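Local coordinates for Phosphoglucomutase/phosphomannomutase family protein (PDB 3UW2) that probably acts as a metal-dependent phosphohexose mutase, moving a phosphoryl group from one position to another within a sugar phosphate, at residues T274-L288 with D380-V392. Sequence-based numbering, arbitrary orientation.
Sequences TKDGQIIYPDRQLML and DPSALLNGLPNAV. With EDO (1,2-ethanediol), chain G.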
loop_
_atom_site.group_PDB
_atom_site.type_symbol
_atom_site.label_atom_id
_atom_site.label_comp_id
_atom_site.label_asym_id
_atom_site.label_seq_id
_atom_site.Cartn_x
_atom_site.Cartn_y
_atom_site.Cartn_z
ATOM N N THR A 274 -13.860 13.538 4.522
ATOM C CA THR A 274 -15.158 14.105 4.232
ATOM C C THR A 274 -15.181 15.651 4.290
ATOM O O THR A 274 -14.237 16.294 4.753
ATOM C CB THR A 274 -16.253 13.571 5.194
ATOM O OG1 THR A 274 -15.967 14.034 6.516
ATOM C CG2 THR A 274 -16.264 12.013 5.159
ATOM N N LYS A 275 -16.293 16.209 3.817
ATOM C CA LYS A 275 -16.553 17.619 3.752
ATOM C C LYS A 275 -16.407 18.226 5.159
ATOM O O LYS A 275 -15.776 19.300 5.338
ATOM C CB LYS A 275 -18.013 17.815 3.254
ATOM C CG LYS A 275 -18.510 19.278 3.141
ATOM C CD LYS A 275 -17.790 20.045 2.007
ATOM C CE LYS A 275 -18.261 21.523 1.963
ATOM N NZ LYS A 275 -17.293 22.243 1.064
ATOM N N ASP A 276 -17.018 17.548 6.135
ATOM C CA ASP A 276 -16.914 17.949 7.521
ATOM C C ASP A 276 -15.626 17.492 8.241
ATOM O O ASP A 276 -15.576 17.523 9.488
ATOM C CB ASP A 276 -18.186 17.559 8.302
ATOM C CG ASP A 276 -18.454 16.025 8.305
ATOM O OD1 ASP A 276 -18.028 15.279 7.411
ATOM O OD2 ASP A 276 -19.145 15.582 9.235
ATOM N N GLY A 277 -14.580 17.110 7.484
ATOM C CA GLY A 277 -13.279 16.930 8.116
ATOM C C GLY A 277 -12.984 15.570 8.767
ATOM O O GLY A 277 -12.039 15.434 9.576
ATOM N N GLN A 278 -13.801 14.581 8.468
ATOM C CA GLN A 278 -13.623 13.245 9.035
ATOM C C GLN A 278 -12.711 12.410 8.151
ATOM O O GLN A 278 -12.971 12.266 6.942
ATOM C CB GLN A 278 -14.975 12.521 9.173
ATOM C CG GLN A 278 -16.014 13.209 10.062
ATOM C CD GLN A 278 -15.423 13.644 11.361
ATOM O OE1 GLN A 278 -15.268 14.838 11.601
ATOM N NE2 GLN A 278 -15.035 12.703 12.188
ATOM N N ILE A 279 -11.657 11.844 8.735
ATOM C CA ILE A 279 -10.831 10.894 7.998
ATOM C C ILE A 279 -11.581 9.531 7.901
ATOM O O ILE A 279 -12.028 9.045 8.896
ATOM C CB ILE A 279 -9.468 10.666 8.687
ATOM C CG1 ILE A 279 -8.735 12.002 8.811
ATOM C CG2 ILE A 279 -8.668 9.597 7.896
ATOM C CD1 ILE A 279 -7.907 12.139 10.067
ATOM N N ILE A 280 -11.724 8.942 6.715
ATOM C CA ILE A 280 -12.358 7.605 6.575
ATOM C C ILE A 280 -11.255 6.549 6.451
ATOM O O ILE A 280 -10.539 6.453 5.413
ATOM C CB ILE A 280 -13.365 7.568 5.360
ATOM C CG1 ILE A 280 -14.302 8.784 5.402
ATOM C CG2 ILE A 280 -14.171 6.242 5.308
ATOM C CD1 ILE A 280 -15.236 8.887 6.604
ATOM N N TYR A 281 -11.017 5.819 7.547
ATOM C CA TYR A 281 -9.916 4.836 7.577
ATOM C C TYR A 281 -10.131 3.735 6.562
ATOM O O TYR A 281 -11.267 3.468 6.157
ATOM C CB TYR A 281 -9.706 4.255 8.979
ATOM C CG TYR A 281 -9.128 5.301 9.850
ATOM C CD1 TYR A 281 -9.884 5.894 10.861
ATOM C CD2 TYR A 281 -7.849 5.791 9.595
ATOM C CE1 TYR A 281 -9.366 6.942 11.631
ATOM C CE2 TYR A 281 -7.315 6.841 10.340
ATOM C CZ TYR A 281 -8.078 7.410 11.364
ATOM O OH TYR A 281 -7.539 8.439 12.112
ATOM N N PRO A 282 -9.042 3.114 6.095
ATOM C CA PRO A 282 -9.275 2.182 4.982
ATOM C C PRO A 282 -10.091 0.949 5.381
ATOM O O PRO A 282 -10.668 0.366 4.505
ATOM C CB PRO A 282 -7.859 1.783 4.542
ATOM C CG PRO A 282 -7.033 3.003 4.927
ATOM C CD PRO A 282 -7.638 3.569 6.173
ATOM N N ASP A 283 -10.183 0.540 6.661
ATOM C CA ASP A 283 -11.085 -0.574 6.886
ATOM C C ASP A 283 -12.558 -0.161 6.589
ATOM O O ASP A 283 -13.371 -1.046 6.201
ATOM C CB ASP A 283 -10.936 -1.218 8.280
ATOM C CG ASP A 283 -10.993 -0.227 9.395
ATOM O OD1 ASP A 283 -11.066 1.021 9.133
ATOM O OD2 ASP A 283 -10.962 -0.719 10.563
ATOM N N ARG A 284 -12.910 1.140 6.799
ATOM C CA ARG A 284 -14.293 1.582 6.454
ATOM C C ARG A 284 -14.498 1.719 4.964
ATOM O O ARG A 284 -15.532 1.320 4.423
ATOM C CB ARG A 284 -14.689 2.858 7.175
ATOM C CG ARG A 284 -14.856 2.604 8.670
ATOM C CD ARG A 284 -14.992 3.942 9.337
ATOM N NE ARG A 284 -16.375 4.356 9.419
ATOM C CZ ARG A 284 -16.733 5.628 9.519
ATOM N NH1 ARG A 284 -15.815 6.594 9.465
ATOM N NH2 ARG A 284 -18.004 5.952 9.648
ATOM N N GLN A 285 -13.495 2.268 4.291
ATOM C CA GLN A 285 -13.486 2.267 2.823
ATOM C C GLN A 285 -13.749 0.867 2.220
ATOM O O GLN A 285 -14.467 0.746 1.226
ATOM C CB GLN A 285 -12.152 2.777 2.309
ATOM C CG GLN A 285 -11.837 4.271 2.640
ATOM C CD GLN A 285 -10.475 4.655 2.030
ATOM O OE1 GLN A 285 -10.189 4.366 0.826
ATOM N NE2 GLN A 285 -9.599 5.214 2.854
ATOM N N LEU A 286 -13.044 -0.128 2.711
ATOM C CA LEU A 286 -13.190 -1.508 2.229
ATOM C C LEU A 286 -14.622 -2.022 2.402
ATOM O O LEU A 286 -15.102 -2.762 1.545
ATOM C CB LEU A 286 -12.200 -2.465 2.922
ATOM C CG LEU A 286 -12.087 -3.864 2.303
ATOM C CD1 LEU A 286 -11.478 -3.739 0.913
ATOM C CD2 LEU A 286 -11.214 -4.746 3.171
ATOM N N MET A 287 -15.306 -1.650 3.503
ATOM C CA MET A 287 -16.739 -2.026 3.614
ATOM C C MET A 287 -17.547 -1.515 2.406
ATOM O O MET A 287 -18.380 -2.227 1.843
ATOM C CB MET A 287 -17.324 -1.592 4.959
ATOM C CG MET A 287 -16.758 -2.471 6.089
ATOM S SD MET A 287 -17.400 -2.317 7.776
ATOM C CE MET A 287 -16.607 -0.836 8.406
ATOM N N LEU A 288 -17.248 -0.289 1.958
ATOM C CA LEU A 288 -18.079 0.326 0.947
ATOM C C LEU A 288 -17.782 -0.351 -0.401
ATOM O O LEU A 288 -18.684 -0.613 -1.244
ATOM C CB LEU A 288 -17.776 1.860 0.916
ATOM C CG LEU A 288 -18.582 2.760 -0.016
ATOM C CD1 LEU A 288 -19.990 3.039 0.570
ATOM C CD2 LEU A 288 -17.859 4.100 -0.330
ATOM N N ASP A 380 -25.111 13.306 -1.272
ATOM C CA ASP A 380 -24.230 13.673 -0.179
ATOM C C ASP A 380 -23.215 12.606 0.085
ATOM O O ASP A 380 -23.475 11.717 0.885
ATOM C CB ASP A 380 -24.990 13.985 1.110
ATOM C CG ASP A 380 -24.101 14.621 2.145
ATOM O OD1 ASP A 380 -22.864 14.639 1.948
ATOM O OD2 ASP A 380 -24.632 15.121 3.143
ATOM N N PRO A 381 -22.038 12.677 -0.591
ATOM C CA PRO A 381 -21.054 11.598 -0.383
ATOM C C PRO A 381 -20.538 11.523 1.054
ATOM O O PRO A 381 -20.253 10.425 1.529
ATOM C CB PRO A 381 -19.876 11.968 -1.338
ATOM C CG PRO A 381 -20.443 12.967 -2.305
ATOM C CD PRO A 381 -21.647 13.614 -1.665
ATOM N N SER A 382 -20.390 12.664 1.722
ATOM C CA SER A 382 -19.923 12.681 3.120
ATOM C C SER A 382 -20.892 11.928 4.095
ATOM O O SER A 382 -20.430 11.246 5.021
ATOM C CB SER A 382 -19.665 14.129 3.599
ATOM O OG SER A 382 -18.704 14.736 2.748
ATOM N N ALA A 383 -22.205 12.057 3.883
ATOM C CA ALA A 383 -23.213 11.331 4.713
ATOM C C ALA A 383 -23.059 9.807 4.479
ATOM O O ALA A 383 -23.040 9.022 5.434
ATOM C CB ALA A 383 -24.647 11.823 4.443
ATOM N N LEU A 384 -22.898 9.402 3.214
ATOM C CA LEU A 384 -22.639 7.990 2.853
ATOM C C LEU A 384 -21.396 7.460 3.553
ATOM O O LEU A 384 -21.432 6.409 4.173
ATOM C CB LEU A 384 -22.522 7.811 1.339
ATOM C CG LEU A 384 -22.401 6.374 0.768
ATOM C CD1 LEU A 384 -23.639 5.520 1.050
ATOM C CD2 LEU A 384 -22.108 6.359 -0.714
ATOM N N LEU A 385 -20.300 8.209 3.525
ATOM C CA LEU A 385 -19.074 7.738 4.191
ATOM C C LEU A 385 -19.202 7.757 5.711
ATOM O O LEU A 385 -18.871 6.774 6.369
ATOM C CB LEU A 385 -17.867 8.612 3.805
ATOM C CG LEU A 385 -17.422 8.451 2.323
ATOM C CD1 LEU A 385 -16.540 9.631 1.962
ATOM C CD2 LEU A 385 -16.658 7.159 2.100
ATOM N N ASN A 386 -19.691 8.857 6.269
ATOM C CA ASN A 386 -19.835 8.943 7.731
ATOM C C ASN A 386 -20.757 7.886 8.312
ATOM O O ASN A 386 -20.625 7.528 9.477
ATOM C CB ASN A 386 -20.240 10.353 8.223
ATOM C CG ASN A 386 -19.081 11.368 8.066
ATOM O OD1 ASN A 386 -17.922 11.062 8.404
ATOM N ND2 ASN A 386 -19.385 12.564 7.535
ATOM N N GLY A 387 -21.714 7.426 7.526
ATOM C CA GLY A 387 -22.683 6.501 8.056
ATOM C C GLY A 387 -22.208 5.045 7.983
ATOM O O GLY A 387 -22.898 4.187 8.486
ATOM N N LEU A 388 -21.047 4.778 7.362
ATOM C CA LEU A 388 -20.408 3.448 7.456
ATOM C C LEU A 388 -20.261 3.061 8.917
ATOM O O LEU A 388 -20.192 3.928 9.747
ATOM C CB LEU A 388 -19.067 3.447 6.717
ATOM C CG LEU A 388 -19.232 3.442 5.165
ATOM C CD1 LEU A 388 -17.963 3.936 4.526
ATOM C CD2 LEU A 388 -19.512 2.041 4.704
ATOM N N PRO A 389 -20.292 1.750 9.234
ATOM C CA PRO A 389 -20.131 1.304 10.623
ATOM C C PRO A 389 -18.817 1.868 11.202
ATOM O O PRO A 389 -17.823 2.008 10.483
ATOM C CB PRO A 389 -20.015 -0.227 10.491
ATOM C CG PRO A 389 -20.663 -0.579 9.159
ATOM C CD PRO A 389 -20.599 0.648 8.302
ATOM N N ASN A 390 -18.802 2.107 12.502
ATOM C CA ASN A 390 -17.703 2.792 13.181
ATOM C C ASN A 390 -17.623 2.258 14.600
ATOM O O ASN A 390 -18.533 1.540 15.019
ATOM C CB ASN A 390 -17.967 4.326 13.210
ATOM C CG ASN A 390 -16.669 5.136 13.133
ATOM O OD1 ASN A 390 -15.553 4.576 13.066
ATOM N ND2 ASN A 390 -16.800 6.449 13.118
ATOM N N ALA A 391 -16.565 2.576 15.348
ATOM C CA ALA A 391 -16.429 2.051 16.737
ATOM C C ALA A 391 -15.490 2.966 17.455
ATOM O O ALA A 391 -14.987 3.831 16.852
ATOM C CB ALA A 391 -15.877 0.639 16.693
ATOM N N VAL A 392 -15.222 2.819 18.740
ATOM C CA VAL A 392 -14.178 3.687 19.307
ATOM C C VAL A 392 -12.870 2.926 19.182
ATOM O O VAL A 392 -12.891 1.687 19.214
ATOM C CB VAL A 392 -14.457 4.106 20.785
ATOM C CG1 VAL A 392 -15.872 4.645 20.940
ATOM C CG2 VAL A 392 -14.270 2.937 21.718
HETATM C C1 EDO G . -9.203 -0.957 13.502
HETATM O O1 EDO G . -10.078 0.059 12.995
HETATM C C2 EDO G . -8.611 -0.518 14.844
HETATM O O2 EDO G . -7.763 0.583 14.526
HETATM O O HOH W 1 -17.186 9.179 9.917
#
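The amide of Asn390 lies flat on one face of the Arg284 guanidinium, their planes only 4° apart and Asn390 CG 3.6 Å from Arg284 CZ; Leu385 O sits over the opposite face. At the edge, in plane, are Leu388 O, Asn386 O and a water. Arg284 NH2 gives an almost straight bond to Leu388 O (3.0 Å), above the plane of that carbonyl, while Arg284 NE gives a more bent one to Pro389 O, tilted from the guanidinium plane. A bend at chi3 turns the guanidinium toward these two carbonyls. The water accepts from Arg284 NH1 but lies unusually close to Asn386 OD1, so that side of the bridge is doubtful. The Asn386 amide stands steeply to the Asp276 carboxylate, planes 73° apart, and its ND2 reaches the syn lone pair of Asp276 OD1 (3.0 Å); Thr274 OG1 donates to the same oxygen from its anti side, out of the carboxylate plane, so two donors grip it. Lys275 N donates to Ser382 OG (3.0 Å). Next to these polar contacts, Ile280 CD1 packs on Leu385 CB (3.9 Å), Leu288 touches Leu384, Leu385 and Leu388, and Met287 SD meets Pro389 CG. The N-to-C directions of helix segments 282-288 and 381-386 differ by 105°. Helix 381-386 and the chain leading into strand 392-398 thus pack on the type I turn after strand 270-273 and the start of helix 282-296, where the sheet holding strands 259-263 and 270-273 joins alpha/beta/alpha domain III; Leu288 also meets helix 364-375.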